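Local coordinates for uncharacterized protein (Cricetid herpesvirus 2, PDB 4ZKQ), which binds chemokines and probably acts as a soluble decoy receptor that keeps them from host receptors, at residues A[212-217]-A[233-238]; A[324-329]-A[345-350]. All coordinates share one frame; numbering follows the deposited sequence.

Contact 1: A[212-217]-A[233-238]; sequences TLSKKI and VSTRVL
Strands 212-217 and 233-238 pair side by side and antiparallel; the axes of these short segments approach to 4.6 Å. They belong to the long strands 206-223 and 233-244, neighbours in the same sheet. Two hydrogen-bonded pairs carry the register. Leu-213 and Arg-236 bond to each other through both backbone groups, and Lys-215 and Ser-234 do the same. The bond from Leu-213 N to Arg-236 O is short and nearly straight, 2.7 Å with 174° at the hydrogen. The CA-H groups of Thr-235 and Ser-214 add weaker contacts to carbonyl oxygens across the gap.

On one face lie Thr-212, Ser-214, Thr-235 and Val-237. Thr-212 and Thr-235 both set CG2 anti to the backbone N, and these methyls meet at 3.9 Å (CG2 to CG2). In both, OG1 then lies beside the backbone N. One water lies 2.6 Å from Thr-235 OG1 and donates to Ser-214 OG. Val-237 CG2 also reaches the Thr-212 side chain.

The other face is more buried. Leu-213 and Arg-236 run alongside each other in the same direction, with Leu-213 CD1 3.8 Å from Arg-236 NH1. Pro-74 of strand 68-74 touches both. The extended arginine hands NH1 to the backbone O of Ser-76. Lys-215 carries its amine off the pair, to a salt bridge with Asp-78 and hydrogen bonds to Gln-24 and Thr-56. Ile-217 CG2 rests on Ser-234 CB. The arrangement is that of a regular antiparallel strand pair within a beta-sheet.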
ATOM      1  N   THR A 212      -6.563 -10.428  -8.358  1.00 19.50           N
ATOM      2  CA  THR A 212      -7.685  -9.819  -7.657  1.00 21.90           C
ATOM      3  C   THR A 212      -7.386  -9.789  -6.162  1.00 18.25           C
ATOM      4  O   THR A 212      -7.113 -10.822  -5.553  1.00 17.36           O
ATOM      5  CB  THR A 212      -9.000 -10.575  -7.939  1.00 21.01           C
ATOM      6  OG1 THR A 212      -9.201 -10.649  -9.355  1.00 20.83           O
ATOM      7  CG2 THR A 212     -10.194  -9.866  -7.302  1.00 18.80           C
ATOM      8  N   LEU A 213      -7.410  -8.586  -5.599  1.00 19.35           N
ATOM      9  CA  LEU A 213      -7.205  -8.374  -4.174  1.00 17.40           C
ATOM     10  C   LEU A 213      -8.547  -8.082  -3.529  1.00 17.74           C
ATOM     11  O   LEU A 213      -9.227  -7.139  -3.922  1.00 20.48           O
ATOM     12  CB  LEU A 213      -6.232  -7.215  -3.935  1.00 18.48           C
ATOM     13  CG  LEU A 213      -4.854  -7.340  -4.588  1.00 21.35           C
ATOM     14  CD1 LEU A 213      -4.076  -6.035  -4.476  1.00 20.47           C
ATOM     15  CD2 LEU A 213      -4.068  -8.483  -3.973  1.00 17.26           C
ATOM     16  N   SER A 214      -8.930  -8.889  -2.545  1.00 15.07           N
ATOM     17  CA  SER A 214     -10.209  -8.712  -1.866  1.00 17.21           C
ATOM     18  C   SER A 214      -9.995  -8.657  -0.364  1.00 12.48           C
ATOM     19  O   SER A 214      -9.509  -9.616   0.224  1.00 13.42           O
ATOM     20  CB  SER A 214     -11.172  -9.851  -2.214  1.00 16.16           C
ATOM     21  OG  SER A 214     -11.262 -10.030  -3.616  1.00 22.66           O
ATOM     22  N   LYS A 215     -10.350  -7.526   0.239  1.00 10.86           N
ATOM     23  CA  LYS A 215     -10.189  -7.318   1.666  1.00 11.80           C
ATOM     24  C   LYS A 215     -11.536  -7.139   2.346  1.00 12.54           C
ATOM     25  O   LYS A 215     -12.383  -6.365   1.888  1.00 16.16           O
ATOM     26  CB  LYS A 215      -9.312  -6.095   1.943  1.00 14.77           C
ATOM     27  CG  LYS A 215      -9.300  -5.673   3.419  1.00 10.99           C
ATOM     28  CD  LYS A 215      -8.318  -4.526   3.671  1.00 15.44           C
ATOM     29  CE  LYS A 215      -6.860  -4.990   3.629  1.00 16.52           C
ATOM     30  NZ  LYS A 215      -5.897  -3.842   3.695  1.00 13.57           N
ATOM     31  N   LYS A 216     -11.722  -7.837   3.456  1.00 14.66           N
ATOM     32  CA  LYS A 216     -12.916  -7.632   4.262  1.00 12.71           C
ATOM     33  C   LYS A 216     -12.718  -6.406   5.144  1.00 11.63           C
ATOM     34  O   LYS A 216     -12.012  -6.438   6.153  1.00 13.39           O
ATOM     35  CB  LYS A 216     -13.247  -8.854   5.115  1.00 11.85           C
ATOM     36  CG  LYS A 216     -14.510  -8.649   5.962  1.00 15.48           C
ATOM     37  CD  LYS A 216     -14.927  -9.904   6.708  1.00 20.34           C
ATOM     38  CE  LYS A 216     -16.177  -9.667   7.548  1.00 35.01           C
ATOM     39  NZ  LYS A 216     -16.449 -10.812   8.463  1.00 40.29           N
ATOM     40  N   ILE A 217     -13.353  -5.319   4.738  1.00 12.86           N
ATOM     41  CA  ILE A 217     -13.282  -4.063   5.468  1.00 12.65           C
ATOM     42  C   ILE A 217     -14.469  -3.237   5.004  1.00 13.38           C
ATOM     43  O   ILE A 217     -14.782  -3.205   3.812  1.00 16.76           O
ATOM     44  CB  ILE A 217     -11.942  -3.328   5.220  1.00 15.15           C
ATOM     45  CG1 ILE A 217     -11.812  -2.086   6.112  1.00 17.15           C
ATOM     46  CG2 ILE A 217     -11.794  -2.958   3.754  1.00 16.13           C
ATOM     47  CD1 ILE A 217     -10.384  -1.585   6.243  1.00 15.52           C
ATOM     48  N   VAL A 233     -16.658  -5.153   1.260  1.00 15.32           N
ATOM     49  CA  VAL A 233     -15.457  -5.747   0.704  1.00 18.37           C
ATOM     50  C   VAL A 233     -14.794  -4.766  -0.246  1.00 20.79           C
ATOM     51  O   VAL A 233     -15.448  -4.190  -1.116  1.00 19.03           O
ATOM     52  CB  VAL A 233     -15.780  -7.056  -0.034  1.00 19.81           C
ATOM     53  CG1 VAL A 233     -14.572  -7.576  -0.798  1.00 18.49           C
ATOM     54  CG2 VAL A 233     -16.278  -8.092   0.949  1.00 22.62           C
ATOM     55  N   SER A 234     -13.497  -4.568  -0.054  1.00 14.40           N
ATOM     56  CA  SER A 234     -12.701  -3.729  -0.937  1.00 16.38           C
ATOM     57  C   SER A 234     -12.036  -4.622  -1.970  1.00 20.97           C
ATOM     58  O   SER A 234     -11.240  -5.491  -1.617  1.00 21.09           O
ATOM     59  CB  SER A 234     -11.654  -2.944  -0.140  1.00 18.66           C
ATOM     60  OG  SER A 234     -10.833  -2.176  -0.998  1.00 23.18           O
ATOM     61  N   THR A 235     -12.384  -4.425  -3.237  1.00 18.78           N
ATOM     62  CA  THR A 235     -11.843  -5.239  -4.314  1.00 19.30           C
ATOM     63  C   THR A 235     -11.009  -4.405  -5.278  1.00 29.13           C
ATOM     64  O   THR A 235     -11.434  -3.339  -5.719  1.00 26.98           O
ATOM     65  CB  THR A 235     -12.956  -5.927  -5.110  1.00 24.80           C
ATOM     66  OG1 THR A 235     -13.791  -6.675  -4.221  1.00 26.39           O
ATOM     67  CG2 THR A 235     -12.365  -6.858  -6.151  1.00 29.00           C
ATOM     68  N   ARG A 236      -9.835  -4.923  -5.618  1.00 23.67           N
ATOM     69  CA  ARG A 236      -8.911  -4.266  -6.538  1.00 25.20           C
ATOM     70  C   ARG A 236      -8.381  -5.327  -7.491  1.00 23.37           C
ATOM     71  O   ARG A 236      -7.998  -6.415  -7.062  1.00 22.72           O
ATOM     72  CB  ARG A 236      -7.781  -3.576  -5.757  1.00 26.90           C
ATOM     73  CG  ARG A 236      -6.613  -3.042  -6.582  1.00 33.09           C
ATOM     74  CD  ARG A 236      -5.654  -2.205  -5.714  1.00 33.80           C
ATOM     75  NE  ARG A 236      -4.398  -1.926  -6.415  1.00 41.06           N
ATOM     76  CZ  ARG A 236      -3.179  -2.042  -5.888  1.00 41.65           C
ATOM     77  NH1 ARG A 236      -3.010  -2.423  -4.629  1.00 28.72           N
ATOM     78  NH2 ARG A 236      -2.111  -1.769  -6.632  1.00 37.99           N
ATOM     79  N   VAL A 237      -8.388  -5.023  -8.785  1.00 23.74           N
ATOM     80  CA  VAL A 237      -7.882  -5.957  -9.781  1.00 19.84           C
ATOM     81  C   VAL A 237      -6.675  -5.360 -10.476  1.00 26.71           C
ATOM     82  O   VAL A 237      -6.756  -4.287 -11.075  1.00 29.61           O
ATOM     83  CB  VAL A 237      -8.950  -6.324 -10.831  1.00 26.81           C
ATOM     84  CG1 VAL A 237      -8.356  -7.233 -11.897  1.00 32.70           C
ATOM     85  CG2 VAL A 237     -10.135  -7.002 -10.168  1.00 29.97           C
ATOM     86  N   LEU A 238      -5.553  -6.060 -10.376  1.00 29.47           N
ATOM     87  CA  LEU A 238      -4.339  -5.674 -11.079  1.00 29.10           C
ATOM     88  C   LEU A 238      -4.268  -6.430 -12.387  1.00 29.85           C
ATOM     89  O   LEU A 238      -4.493  -7.637 -12.417  1.00 28.81           O
ATOM     90  CB  LEU A 238      -3.097  -5.984 -10.253  1.00 25.29           C
ATOM     91  CG  LEU A 238      -3.159  -5.722  -8.752  1.00 28.39           C
ATOM     92  CD1 LEU A 238      -1.851  -6.138  -8.112  1.00 30.46           C
ATOM     93  CD2 LEU A 238      -3.447  -4.271  -8.477  1.00 34.39           C
TER
HETATM   94  O   HOH W   1     -13.829  -9.212  -4.561  1.00 30.74           O

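Contact 2: A[324-329]-A[345-350]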
ATOM      1  N   GLU A 324       1.907  16.720  -1.036  1.00 26.66           N
ATOM      2  CA  GLU A 324       2.094  16.893   0.401  1.00 30.42           C
ATOM      3  C   GLU A 324       1.383  15.734   1.083  1.00 31.76           C
ATOM      4  O   GLU A 324       0.257  15.416   0.717  1.00 22.77           O
ATOM      5  CB  GLU A 324       1.521  18.229   0.888  1.00 26.68           C
ATOM      6  CG  GLU A 324       1.973  19.460   0.114  1.00 39.73           C
ATOM      7  CD  GLU A 324       3.318  20.002   0.567  1.00 51.03           C
ATOM      8  OE1 GLU A 324       3.832  19.565   1.618  1.00 38.85           O
ATOM      9  OE2 GLU A 324       3.858  20.881  -0.134  1.00 72.02           O
ATOM     10  N   SER A 325       2.030  15.099   2.058  1.00 20.95           N
ATOM     11  CA  SER A 325       1.421  13.971   2.759  1.00 17.55           C
ATOM     12  C   SER A 325       1.868  13.894   4.215  1.00 18.70           C
ATOM     13  O   SER A 325       3.034  14.123   4.531  1.00 18.47           O
ATOM     14  CB  SER A 325       1.763  12.657   2.051  1.00 18.59           C
ATOM     15  OG  SER A 325       1.084  11.568   2.650  1.00 24.38           O
ATOM     16  N   CYS A 326       0.920  13.573   5.086  1.00 13.83           N
ATOM     17  CA  CYS A 326       1.175  13.362   6.502  1.00 16.09           C
ATOM     18  C   CYS A 326       0.356  12.165   6.957  1.00 19.16           C
ATOM     19  O   CYS A 326      -0.627  11.799   6.306  1.00 13.24           O
ATOM     20  CB  CYS A 326       0.810  14.603   7.321  1.00 17.15           C
ATOM     21  SG  CYS A 326       1.563  16.121   6.698  1.00 22.07           S
ATOM     22  N   ALA A 327       0.758  11.556   8.067  1.00 13.97           N
ATOM     23  CA  ALA A 327      -0.013  10.465   8.645  1.00 12.43           C
ATOM     24  C   ALA A 327       0.010  10.553  10.163  1.00 13.51           C
ATOM     25  O   ALA A 327       0.966  11.067  10.739  1.00 15.85           O
ATOM     26  CB  ALA A 327       0.518   9.126   8.170  1.00 12.69           C
ATOM     27  N   PHE A 328      -1.060  10.072  10.789  1.00 15.26           N
ATOM     28  CA  PHE A 328      -1.230  10.144  12.233  1.00 15.49           C
ATOM     29  C   PHE A 328      -1.727   8.822  12.767  1.00 15.73           C
ATOM     30  O   PHE A 328      -2.618   8.215  12.174  1.00 17.09           O
ATOM     31  CB  PHE A 328      -2.224  11.242  12.615  1.00 18.42           C
ATOM     32  CG  PHE A 328      -1.913  12.563  12.015  1.00 17.32           C
ATOM     33  CD1 PHE A 328      -2.361  12.876  10.743  1.00 16.69           C
ATOM     34  CD2 PHE A 328      -1.167  13.496  12.714  1.00 20.52           C
ATOM     35  CE1 PHE A 328      -2.072  14.095  10.179  1.00 22.51           C
ATOM     36  CE2 PHE A 328      -0.880  14.717  12.156  1.00 26.32           C
ATOM     37  CZ  PHE A 328      -1.334  15.018  10.885  1.00 19.97           C
ATOM     38  N   VAL A 329      -1.150   8.377  13.879  1.00 16.72           N
ATOM     39  CA  VAL A 329      -1.673   7.228  14.608  1.00 15.87           C
ATOM     40  C   VAL A 329      -2.516   7.732  15.770  1.00 16.92           C
ATOM     41  O   VAL A 329      -2.070   8.578  16.541  1.00 18.97           O
ATOM     42  CB  VAL A 329      -0.560   6.313  15.155  1.00 20.82           C
ATOM     43  CG1 VAL A 329      -1.153   4.982  15.609  1.00 29.09           C
ATOM     44  CG2 VAL A 329       0.509   6.084  14.114  1.00 21.88           C
ATOM     45  N   SER A 345       8.258  14.091  11.571  1.00 67.99           N
ATOM     46  CA  SER A 345       8.597  15.205  12.460  1.00 92.05           C
ATOM     47  C   SER A 345       7.577  16.344  12.391  1.00 82.91           C
ATOM     48  O   SER A 345       7.060  16.786  13.418  1.00 83.96           O
ATOM     49  CB  SER A 345       9.996  15.738  12.124  1.00 89.44           C
ATOM     50  OG  SER A 345      10.302  16.883  12.891  1.00 86.83           O
ATOM     51  N   LYS A 346       7.285  16.807  11.179  1.00 46.95           N
ATOM     52  CA  LYS A 346       6.440  17.983  11.007  1.00 59.59           C
ATOM     53  C   LYS A 346       5.424  17.808   9.880  1.00 36.11           C
ATOM     54  O   LYS A 346       5.749  17.250   8.831  1.00 38.47           O
ATOM     55  CB  LYS A 346       7.315  19.204  10.732  1.00 73.33           C
ATOM     56  CG  LYS A 346       8.095  19.100   9.429  1.00 86.16           C
ATOM     57  CD  LYS A 346       9.058  20.258   9.255  1.00100.65           C
ATOM     58  CE  LYS A 346       9.836  20.133   7.955  1.00108.98           C
ATOM     59  NZ  LYS A 346       8.941  20.102   6.764  1.00 97.55           N
ATOM     60  N   CYS A 347       4.202  18.288  10.092  1.00 47.58           N
ATOM     61  CA  CYS A 347       3.196  18.315   9.035  1.00 38.05           C
ATOM     62  C   CYS A 347       2.664  19.727   8.896  1.00 36.47           C
ATOM     63  O   CYS A 347       1.749  20.136   9.608  1.00 40.41           O
ATOM     64  CB  CYS A 347       2.050  17.346   9.322  1.00 39.59           C
ATOM     65  SG  CYS A 347       0.750  17.382   8.064  1.00 26.67           S
ATOM     66  N   TYR A 348       3.241  20.473   7.965  1.00 41.49           N
ATOM     67  CA  TYR A 348       2.891  21.875   7.807  1.00 42.57           C
ATOM     68  C   TYR A 348       1.518  22.096   7.167  1.00 38.96           C
ATOM     69  O   TYR A 348       0.765  22.956   7.622  1.00 40.76           O
ATOM     70  CB  TYR A 348       3.971  22.586   6.989  1.00 50.11           C
ATOM     71  CG  TYR A 348       5.262  22.813   7.751  1.00 70.58           C
ATOM     72  CD1 TYR A 348       5.249  23.256   9.069  1.00 72.22           C
ATOM     73  CD2 TYR A 348       6.493  22.581   7.154  1.00 74.44           C
ATOM     74  CE1 TYR A 348       6.420  23.464   9.767  1.00 73.32           C
ATOM     75  CE2 TYR A 348       7.671  22.787   7.845  1.00 77.98           C
ATOM     76  CZ  TYR A 348       7.629  23.228   9.152  1.00 85.26           C
ATOM     77  OH  TYR A 348       8.799  23.434   9.846  1.00107.16           O
ATOM     78  N   PRO A 349       1.179  21.323   6.119  1.00 42.15           N
ATOM     79  CA  PRO A 349      -0.090  21.586   5.425  1.00 32.59           C
ATOM     80  C   PRO A 349      -1.350  21.211   6.206  1.00 35.58           C
ATOM     81  O   PRO A 349      -2.389  21.835   5.990  1.00 33.26           O
ATOM     82  CB  PRO A 349       0.009  20.717   4.163  1.00 35.57           C
ATOM     83  CG  PRO A 349       1.426  20.317   4.050  1.00 39.14           C
ATOM     84  CD  PRO A 349       1.960  20.278   5.438  1.00 36.23           C
ATOM     85  N   PHE A 350      -1.269  20.219   7.089  1.00 26.71           N
ATOM     86  CA  PHE A 350      -2.479  19.660   7.688  1.00 22.41           C
ATOM     87  C   PHE A 350      -2.447  19.584   9.202  1.00 27.37           C
ATOM     88  O   PHE A 350      -1.408  19.308   9.804  1.00 28.07           O
ATOM     89  CB  PHE A 350      -2.729  18.259   7.136  1.00 27.30           C
ATOM     90  CG  PHE A 350      -2.677  18.177   5.633  1.00 26.00           C
ATOM     91  CD1 PHE A 350      -3.661  18.766   4.862  1.00 23.26           C
ATOM     92  CD2 PHE A 350      -1.657  17.492   4.998  1.00 24.22           C
ATOM     93  CE1 PHE A 350      -3.623  18.682   3.480  1.00 22.18           C
ATOM     94  CE2 PHE A 350      -1.611  17.404   3.618  1.00 23.48           C
ATOM     95  CZ  PHE A 350      -2.599  17.999   2.857  1.00 24.22           C
TER
HETATM   96  O   HOH W   2       4.890  15.213   6.313  1.00 47.66           O
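The ring of Phe-350 presents its edge to strand 324-329, while Pro-349 CB sits over the centre of one face. In the ring plane, the edge meets two groups of the strand. Phe-350 CD2 lies 3.9 Å from Cys-326 SG, and Phe-350 CE2 lies 4.0 Å from Glu-324 O. The sulfur is a sulfur-aromatic neighbour at the ring edge, 84° off the ring normal. Phe-328 supplies a second ring. Its CZ comes 4.2 Å from Cys-347 SG, an oblique approach, and the backbone O of Phe-350 lies at its edge, near the ring plane.

Both rings border the Cys-326 to Cys-347 disulfide, with SG to SG at 2.0 Å and a chi3 of 91°, close to the relaxed value. Cys-326 SG stands anti to its own carbonyl carbon, chi1 -52°, which brings it to both Cys-347 SG and the Phe-350 edge. Each sulfur meets a ring of the other segment: Cys-326 meets Phe-350, and Cys-347 meets Phe-328. The disulfide ties strand 324-330, which pairs with 308-315 and 341-342, to the loop that leads into strand 350-355. That last strand belongs to a different sheet from 324-330. Val-312 of strand 308-315 touches Cys-326, Phe-328 and Phe-350.

At the start of the strand, Glu-324 crosses Pro-349 at about a right angle. Its chain bends at chi2, and Glu-324 OE1 comes 3.5 Å from Pro-349 CG, with Glu-324 CB also against that carbon. Trp-401 touches both residues. A water lies 2.8 Å from Ser-325 O and farther from Lys-346 O, where any bond is weak; it cannot serve all the acceptors around it.

How the contacts relate
Both contacts reach the same branched sheet, but on opposite sides of the chain's centre. Their centres are 27 Å apart and their nearest atoms about 14 Å apart, so they do not touch. Contact 1 closes before contact 2 opens along the chain. Contact 1 joins two strands within the sheet and is partly buried, with exposed residues on one face. Contact 2 lies farther from the chain centre, yet all but one of its touching residues are buried. It binds a strand to a loop. Backbone hydrogen bonds carry the first; a covalent bridge, sulfur-aromatic contacts and apolar packing carry the second.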